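Local atomic coordinates of cell wall surface anchor family protein (Streptococcus agalactiae, PDB entry 3PHS), a protein that serves as the minor pilin of the bacterium's surface pilus and mediates adhesion to lung epithelial cells through an IgG-like domain. Residues L46-L52 with I99-V105; G198-G202 with T225-S229. All blocks are in the same frame, centred on the assembly; numbering follows the deposited sequence.

Contact 1 (L46-L52 with I99-V105)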
ATOM      1  N   LEU A  46     -13.755  -0.867   5.249  1.00 11.02           N
ATOM      2  CA  LEU A  46     -13.836  -1.053   6.693  1.00 12.35           C
ATOM      3  C   LEU A  46     -13.061   0.020   7.430  1.00 11.93           C
ATOM      4  O   LEU A  46     -11.841   0.132   7.268  1.00 11.58           O
ATOM      5  CB  LEU A  46     -13.318  -2.452   7.070  1.00 12.68           C
ATOM      6  CG  LEU A  46     -13.273  -2.836   8.547  1.00 16.07           C
ATOM      7  CD1 LEU A  46     -14.595  -2.524   9.248  1.00 20.23           C
ATOM      8  CD2 LEU A  46     -12.961  -4.325   8.620  1.00 18.61           C
ATOM      9  N   TYR A  47     -13.786   0.816   8.219  1.00 11.45           N
ATOM     10  CA  TYR A  47     -13.181   1.804   9.128  1.00 11.61           C
ATOM     11  C   TYR A  47     -13.242   1.320  10.575  1.00 12.04           C
ATOM     12  O   TYR A  47     -14.247   0.733  11.014  1.00 11.25           O
ATOM     13  CB  TYR A  47     -13.869   3.184   8.984  1.00 11.54           C
ATOM     14  CG  TYR A  47     -13.327   3.948   7.802  1.00 11.07           C
ATOM     15  CD1 TYR A  47     -13.909   3.825   6.537  1.00 11.74           C
ATOM     16  CD2 TYR A  47     -12.193   4.747   7.930  1.00 11.11           C
ATOM     17  CE1 TYR A  47     -13.386   4.513   5.443  1.00 12.02           C
ATOM     18  CE2 TYR A  47     -11.652   5.422   6.825  1.00 11.21           C
ATOM     19  CZ  TYR A  47     -12.262   5.304   5.594  1.00 11.11           C
ATOM     20  OH  TYR A  47     -11.729   5.982   4.511  1.00 11.04           O
ATOM     21  N   GLN A  48     -12.149   1.529  11.296  1.00 12.02           N
ATOM     22  CA  GLN A  48     -12.140   1.281  12.723  1.00 12.70           C
ATOM     23  C   GLN A  48     -11.792   2.556  13.457  1.00 12.99           C
ATOM     24  O   GLN A  48     -10.919   3.305  13.024  1.00 12.85           O
ATOM     25  CB  GLN A  48     -11.158   0.168  13.068  1.00 11.98           C
ATOM     26  CG  GLN A  48     -11.606  -1.113  12.454  1.00 13.62           C
ATOM     27  CD  GLN A  48     -10.711  -2.280  12.740  1.00 18.39           C
ATOM     28  OE1 GLN A  48     -11.122  -3.430  12.531  1.00 21.54           O
ATOM     29  NE2 GLN A  48      -9.496  -2.019  13.208  1.00 14.02           N
ATOM     30  N   LEU A  49     -12.461   2.760  14.591  1.00 12.79           N
ATOM     31  CA  LEU A  49     -12.231   3.916  15.441  1.00 13.22           C
ATOM     32  C   LEU A  49     -11.823   3.441  16.829  1.00 13.27           C
ATOM     33  O   LEU A  49     -12.549   2.668  17.451  1.00 13.77           O
ATOM     34  CB  LEU A  49     -13.486   4.813  15.478  1.00 13.89           C
ATOM     35  CG  LEU A  49     -13.709   5.889  14.397  1.00 15.89           C
ATOM     36  CD1 LEU A  49     -12.791   7.061  14.603  1.00 19.80           C
ATOM     37  CD2 LEU A  49     -13.583   5.397  12.954  1.00 19.01           C
ATOM     38  N   TYR A  50     -10.657   3.900  17.293  1.00 12.88           N
ATOM     39  CA  TYR A  50     -10.074   3.497  18.576  1.00 13.29           C
ATOM     40  C   TYR A  50     -10.220   4.650  19.560  1.00 13.30           C
ATOM     41  O   TYR A  50      -9.689   5.738  19.339  1.00 13.35           O
ATOM     42  CB  TYR A  50      -8.616   3.085  18.392  1.00 13.16           C
ATOM     43  CG  TYR A  50      -8.523   1.790  17.621  1.00 15.06           C
ATOM     44  CD1 TYR A  50      -8.617   1.775  16.225  1.00 14.33           C
ATOM     45  CD2 TYR A  50      -8.433   0.575  18.293  1.00 15.39           C
ATOM     46  CE1 TYR A  50      -8.564   0.571  15.517  1.00 16.06           C
ATOM     47  CE2 TYR A  50      -8.389  -0.632  17.597  1.00 14.80           C
ATOM     48  CZ  TYR A  50      -8.437  -0.622  16.217  1.00 15.67           C
ATOM     49  OH  TYR A  50      -8.413  -1.820  15.563  1.00 16.42           O
ATOM     50  N   GLN A  51     -11.006   4.419  20.608  1.00 13.42           N
ATOM     51  CA  GLN A  51     -11.218   5.424  21.646  1.00 14.26           C
ATOM     52  C   GLN A  51      -9.960   5.538  22.521  1.00 13.60           C
ATOM     53  O   GLN A  51      -9.577   4.571  23.180  1.00 12.78           O
ATOM     54  CB  GLN A  51     -12.391   4.969  22.503  1.00 14.38           C
ATOM     55  CG  GLN A  51     -13.001   5.984  23.428  1.00 17.48           C
ATOM     56  CD  GLN A  51     -14.188   5.322  24.119  1.00 19.05           C
ATOM     57  OE1 GLN A  51     -15.331   5.475  23.697  1.00 23.57           O
ATOM     58  NE2 GLN A  51     -13.905   4.497  25.089  1.00 21.15           N
ATOM     59  N   LEU A  52      -9.328   6.711  22.531  1.00 12.93           N
ATOM     60  CA  LEU A  52      -8.094   6.896  23.315  1.00 12.64           C
ATOM     61  C   LEU A  52      -8.350   6.810  24.818  1.00 13.31           C
ATOM     62  O   LEU A  52      -9.397   7.238  25.293  1.00 12.38           O
ATOM     63  CB  LEU A  52      -7.412   8.230  22.988  1.00 12.87           C
ATOM     64  CG  LEU A  52      -6.407   8.221  21.841  1.00 11.72           C
ATOM     65  CD1 LEU A  52      -7.078   7.814  20.516  1.00 12.84           C
ATOM     66  CD2 LEU A  52      -5.728   9.573  21.722  1.00 11.36           C
ATOM     67  N   ILE A  99     -11.643  11.270  22.319  1.00 12.54           N
ATOM     68  CA  ILE A  99     -10.709  11.414  21.201  1.00 12.55           C
ATOM     69  C   ILE A  99     -10.584  10.043  20.564  1.00 11.99           C
ATOM     70  O   ILE A  99     -10.384   9.065  21.261  1.00 12.46           O
ATOM     71  CB  ILE A  99      -9.283  11.916  21.647  1.00 12.22           C
ATOM     72  CG1 ILE A  99      -9.338  13.236  22.460  1.00 14.38           C
ATOM     73  CG2 ILE A  99      -8.334  12.052  20.436  1.00 13.30           C
ATOM     74  CD1 ILE A  99     -10.187  14.281  21.858  1.00 16.89           C
ATOM     75  N   TYR A 100     -10.721   9.981  19.242  1.00 11.98           N
ATOM     76  CA  TYR A 100     -10.682   8.721  18.519  1.00 11.75           C
ATOM     77  C   TYR A 100      -9.638   8.762  17.414  1.00 11.85           C
ATOM     78  O   TYR A 100      -9.497   9.762  16.714  1.00 11.52           O
ATOM     79  CB  TYR A 100     -12.029   8.413  17.866  1.00 11.81           C
ATOM     80  CG  TYR A 100     -13.132   8.180  18.865  1.00 12.01           C
ATOM     81  CD1 TYR A 100     -13.759   9.264  19.507  1.00 11.93           C
ATOM     82  CD2 TYR A 100     -13.521   6.874  19.204  1.00 13.51           C
ATOM     83  CE1 TYR A 100     -14.785   9.037  20.467  1.00 11.58           C
ATOM     84  CE2 TYR A 100     -14.532   6.643  20.156  1.00 12.96           C
ATOM     85  CZ  TYR A 100     -15.145   7.725  20.778  1.00 11.81           C
ATOM     86  OH  TYR A 100     -16.130   7.478  21.721  1.00 12.33           O
ATOM     87  N   TYR A 101      -8.925   7.654  17.281  1.00 10.76           N
ATOM     88  CA  TYR A 101      -8.029   7.434  16.170  1.00 11.44           C
ATOM     89  C   TYR A 101      -8.749   6.528  15.196  1.00 11.15           C
ATOM     90  O   TYR A 101      -9.156   5.424  15.562  1.00 11.91           O
ATOM     91  CB  TYR A 101      -6.763   6.748  16.666  1.00 10.79           C
ATOM     92  CG  TYR A 101      -5.773   6.358  15.593  1.00 11.41           C
ATOM     93  CD1 TYR A 101      -4.977   7.323  14.962  1.00 12.32           C
ATOM     94  CD2 TYR A 101      -5.612   5.018  15.229  1.00 11.06           C
ATOM     95  CE1 TYR A 101      -4.050   6.950  13.989  1.00 11.42           C
ATOM     96  CE2 TYR A 101      -4.687   4.638  14.252  1.00 11.69           C
ATOM     97  CZ  TYR A 101      -3.912   5.615  13.653  1.00 10.88           C
ATOM     98  OH  TYR A 101      -2.993   5.239  12.704  1.00 12.73           O
ATOM     99  N   GLY A 102      -8.863   6.985  13.954  1.00 10.76           N
ATOM    100  CA  GLY A 102      -9.558   6.251  12.903  1.00 10.66           C
ATOM    101  C   GLY A 102      -8.630   5.869  11.763  1.00 11.36           C
ATOM    102  O   GLY A 102      -7.738   6.624  11.406  1.00 11.51           O
ATOM    103  N   LEU A 103      -8.855   4.688  11.196  1.00 10.84           N
ATOM    104  CA  LEU A 103      -8.072   4.230  10.044  1.00 11.64           C
ATOM    105  C   LEU A 103      -8.923   3.293   9.217  1.00 10.65           C
ATOM    106  O   LEU A 103      -9.901   2.744   9.718  1.00 10.83           O
ATOM    107  CB  LEU A 103      -6.797   3.503  10.505  1.00 11.93           C
ATOM    108  CG  LEU A 103      -6.886   2.051  10.980  1.00 13.53           C
ATOM    109  CD1 LEU A 103      -5.500   1.467  11.144  1.00 15.58           C
ATOM    110  CD2 LEU A 103      -7.631   1.973  12.296  1.00 14.69           C
ATOM    111  N   ALA A 104      -8.568   3.121   7.950  1.00 10.61           N
ATOM    112  CA  ALA A 104      -9.169   2.062   7.153  1.00 10.97           C
ATOM    113  C   ALA A 104      -8.310   0.810   7.266  1.00 11.67           C
ATOM    114  O   ALA A 104      -7.065   0.882   7.279  1.00 12.36           O
ATOM    115  CB  ALA A 104      -9.291   2.480   5.688  1.00 10.70           C
ATOM    116  N   VAL A 105      -8.983  -0.329   7.318  1.00 12.27           N
ATOM    117  CA  VAL A 105      -8.326  -1.645   7.427  1.00 13.81           C
ATOM    118  C   VAL A 105      -8.589  -2.487   6.177  1.00 14.38           C
ATOM    119  O   VAL A 105      -9.702  -2.515   5.640  1.00 14.97           O
ATOM    120  CB  VAL A 105      -8.801  -2.413   8.698  1.00 14.47           C
ATOM    121  CG1 VAL A 105      -8.161  -3.818   8.784  1.00 15.45           C
ATOM    122  CG2 VAL A 105      -8.467  -1.623   9.946  1.00 14.54           C
TER
HETATM  123  O   HOH W   1     -11.713  -2.309   3.880  1.00 14.49           O
HETATM  124  O   HOH W   2     -11.195   9.484  24.511  1.00 17.39           O
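Tyr100 lies alongside Gln51, both side chains pointing the same way out of the sheet, with the amide plane turned 68° from the ring. Gln51 CB already lies 3.6 Å from Tyr100 CE2; a chi1 of -166° and an extended chain then bring CG beside the ring and OE1 level with the hydroxyl. Gln51 OE1 comes 2.9 Å from Tyr100 OH; OE1 is hydrogen-bonded to Gln78 NE2, and the hydroxyl to the carbonyl of Pro96. The CB of Tyr100 also receives Leu49 CD1 at 3.6 Å, the two side chains crossing at about a right angle. Val105 and Gln48 share the face opposite Tyr100, with Val105 CG2 3.4 Å from Gln48 NE2. At the end of the pairing Leu52 points toward 99-105, its CD2 meeting Ile99 CG2 at 3.8 Å and its CD1 meeting Tyr101 CB. Between the two faces six backbone hydrogen bonds join the strands; Tyr50 N to Tyr101 O is 2.8 Å, and the same carbonyl sits in plane at the edge of the Tyr50 ring. A water closes each end of the pairing. These are the two central strands of a four-stranded antiparallel sheet, as expected in an Ig-like beta-sandwich.

Contact 2 (G198-G202 with T225-S229)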
ATOM      1  N   GLY A 198      -1.897  -0.390 -12.912  1.00 14.99           N
ATOM      2  CA  GLY A 198      -2.947  -0.369 -11.900  1.00 14.21           C
ATOM      3  C   GLY A 198      -2.384  -0.428 -10.482  1.00 13.95           C
ATOM      4  O   GLY A 198      -3.060  -0.922  -9.569  1.00 15.33           O
ATOM      5  N   LEU A 199      -1.146   0.042 -10.297  1.00 13.26           N
ATOM      6  CA  LEU A 199      -0.560   0.154  -8.952  1.00 12.04           C
ATOM      7  C   LEU A 199      -0.800   1.557  -8.412  1.00 11.73           C
ATOM      8  O   LEU A 199      -0.414   2.545  -9.030  1.00 11.82           O
ATOM      9  CB  LEU A 199       0.949  -0.145  -8.949  1.00 12.51           C
ATOM     10  CG  LEU A 199       1.308  -1.611  -9.287  1.00 11.92           C
ATOM     11  CD1 LEU A 199       2.753  -1.727  -9.752  1.00 13.28           C
ATOM     12  CD2 LEU A 199       1.032  -2.549  -8.121  1.00 15.67           C
ATOM     13  N   ILE A 200      -1.414   1.650  -7.235  1.00 11.68           N
ATOM     14  CA  ILE A 200      -1.621   2.970  -6.664  1.00 11.37           C
ATOM     15  C   ILE A 200      -0.257   3.585  -6.406  1.00 11.29           C
ATOM     16  O   ILE A 200       0.667   2.896  -5.938  1.00 12.37           O
ATOM     17  CB  ILE A 200      -2.470   2.928  -5.375  1.00 11.33           C
ATOM     18  CG1 ILE A 200      -3.841   2.335  -5.693  1.00 11.35           C
ATOM     19  CG2 ILE A 200      -2.581   4.360  -4.772  1.00 10.64           C
ATOM     20  CD1 ILE A 200      -4.738   2.090  -4.455  1.00 14.25           C
ATOM     21  N   HIS A 201      -0.118   4.871  -6.711  1.00 11.62           N
ATOM     22  CA  HIS A 201       1.170   5.553  -6.555  1.00 12.36           C
ATOM     23  C   HIS A 201       1.715   5.463  -5.121  1.00 12.57           C
ATOM     24  O   HIS A 201       0.955   5.503  -4.136  1.00 12.99           O
ATOM     25  CB  HIS A 201       1.124   6.994  -7.098  1.00 12.64           C
ATOM     26  CG  HIS A 201       0.250   7.931  -6.315  1.00 14.04           C
ATOM     27  ND1 HIS A 201       0.733   8.710  -5.284  1.00 16.77           N
ATOM     28  CD2 HIS A 201      -1.066   8.232  -6.427  1.00 16.91           C
ATOM     29  CE1 HIS A 201      -0.251   9.438  -4.784  1.00 18.62           C
ATOM     30  NE2 HIS A 201      -1.352   9.176  -5.465  1.00 18.37           N
ATOM     31  N   GLY A 202       3.034   5.303  -5.014  1.00 12.45           N
ATOM     32  CA  GLY A 202       3.683   5.070  -3.713  1.00 12.79           C
ATOM     33  C   GLY A 202       4.879   4.152  -3.831  1.00 13.43           C
ATOM     34  O   GLY A 202       5.332   3.840  -4.944  1.00 13.76           O
ATOM     35  N   THR A 225       9.488   3.255  -6.882  1.00 16.37           N
ATOM     36  CA  THR A 225       8.421   4.215  -6.617  1.00 15.85           C
ATOM     37  C   THR A 225       7.508   4.355  -7.844  1.00 15.20           C
ATOM     38  O   THR A 225       7.960   4.782  -8.935  1.00 15.25           O
ATOM     39  CB  THR A 225       8.980   5.588  -6.169  1.00 16.31           C
ATOM     40  OG1 THR A 225       9.636   5.456  -4.899  1.00 17.04           O
ATOM     41  CG2 THR A 225       7.846   6.613  -6.046  1.00 15.93           C
ATOM     42  N   ILE A 226       6.239   3.978  -7.666  1.00 14.00           N
ATOM     43  CA  ILE A 226       5.220   4.154  -8.709  1.00 13.69           C
ATOM     44  C   ILE A 226       4.768   5.611  -8.671  1.00 13.95           C
ATOM     45  O   ILE A 226       4.433   6.138  -7.596  1.00 12.61           O
ATOM     46  CB  ILE A 226       3.990   3.208  -8.497  1.00 13.51           C
ATOM     47  CG1 ILE A 226       4.394   1.710  -8.552  1.00 14.17           C
ATOM     48  CG2 ILE A 226       2.814   3.556  -9.466  1.00 13.39           C
ATOM     49  CD1 ILE A 226       4.902   1.224  -9.909  1.00 17.87           C
ATOM     50  N   GLU A 227       4.768   6.255  -9.840  1.00 14.41           N
ATOM     51  CA  GLU A 227       4.215   7.592  -9.989  1.00 16.00           C
ATOM     52  C   GLU A 227       2.921   7.514 -10.776  1.00 15.51           C
ATOM     53  O   GLU A 227       2.821   6.765 -11.747  1.00 14.91           O
ATOM     54  CB  GLU A 227       5.193   8.509 -10.710  1.00 16.60           C
ATOM     55  CG  GLU A 227       6.385   8.917  -9.860  1.00 21.27           C
ATOM     56  CD  GLU A 227       7.429   9.632 -10.684  1.00 26.44           C
ATOM     57  OE1 GLU A 227       7.126  10.711 -11.234  1.00 30.14           O
ATOM     58  OE2 GLU A 227       8.553   9.108 -10.788  1.00 29.45           O
ATOM     59  N   LYS A 228       1.923   8.287 -10.357  1.00 15.70           N
ATOM     60  CA  LYS A 228       0.630   8.212 -11.014  1.00 16.24           C
ATOM     61  C   LYS A 228       0.717   8.651 -12.474  1.00 15.70           C
ATOM     62  O   LYS A 228       1.413   9.608 -12.789  1.00 16.32           O
ATOM     63  CB  LYS A 228      -0.417   9.050 -10.272  1.00 17.32           C
ATOM     64  CG  LYS A 228      -0.236  10.562 -10.330  1.00 18.62           C
ATOM     65  CD  LYS A 228      -1.404  11.186  -9.539  1.00 25.16           C
ATOM     66  CE  LYS A 228      -1.192  12.636  -9.161  1.00 28.62           C
ATOM     67  NZ  LYS A 228      -2.076  12.912  -7.973  1.00 32.71           N
ATOM     68  N   SER A 229       0.011   7.933 -13.346  1.00 16.43           N
ATOM     69  CA  SER A 229      -0.096   8.265 -14.784  1.00 16.89           C
ATOM     70  C   SER A 229       1.226   8.167 -15.535  1.00 17.63           C
ATOM     71  O   SER A 229       1.359   8.691 -16.655  1.00 17.08           O
ATOM     72  CB  SER A 229      -0.722   9.657 -14.992  1.00 16.38           C
ATOM     73  OG  SER A 229      -1.925   9.779 -14.235  1.00 17.22           O
TER
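Ile226 drives its side chain into the bend made by Leu199, Ile200 and His201, and this is the tight part of the contact. Its CG2 branch, anti to the backbone N, comes 3.4 Å from the carbonyl oxygen of Leu199 and also touches His201 CA. The other branch crosses Leu199 at about a right angle, with Ile226 CD1 3.7 Å from Leu199 CD1. Leu138 and Ile169 add further apolar contacts to this pair. The backbones close over it with two bonds: Ile226 N gives to Gly202 O at 2.9 Å, and Gly202 N gives to Ile226 O at 3.1 Å. Gly202 has backbone angles (146°, -168°) at which a CB would run into the preceding carbonyl oxygen.

Toward solvent the fit slackens. His201 and Lys228 lie side by side, pointing the same way, and meet through carbon: His201 CD2 is 4.0 Å from Lys228 CB. A chi1 of 69° lifts the extended lysine chain along the imidazole, and its NZ forms a salt bridge with Asp24, far back in the sequence. Thr225 offers little beyond CG2, 3.9 Å from Gly202 O, while its hydroxyl bonds to Asp203.

At His201 the chain passes from strand 193-200 of one sheet to 202-210 of the other, and Gly202 with Ile226 is where 202-210 begins to pair with the outermost strand 221-226. Such a crossing between two sheets is consistent with a beta-sandwich of prealbumin-like type.

Overall arrangement
Contacts 1 and 2 follow one another along the chain and do not touch; their centres are 26 Å apart and their nearest atoms about 11 Å. They share no strand. Contact 1 pairs the middle strands of an antiparallel sheet over most of strand 46-52 and is largely buried, with aromatic rings and amides on its faces. Contact 2 is smaller and partly buried: its segments contribute a single bridge, at the end of the pairing of 202-210 with 221-226, and its chemistry splits between an aliphatic inner side and a polar outer one. The Lys228-Asp24 salt bridge also ties contact 2 to the part of the chain that precedes contact 1.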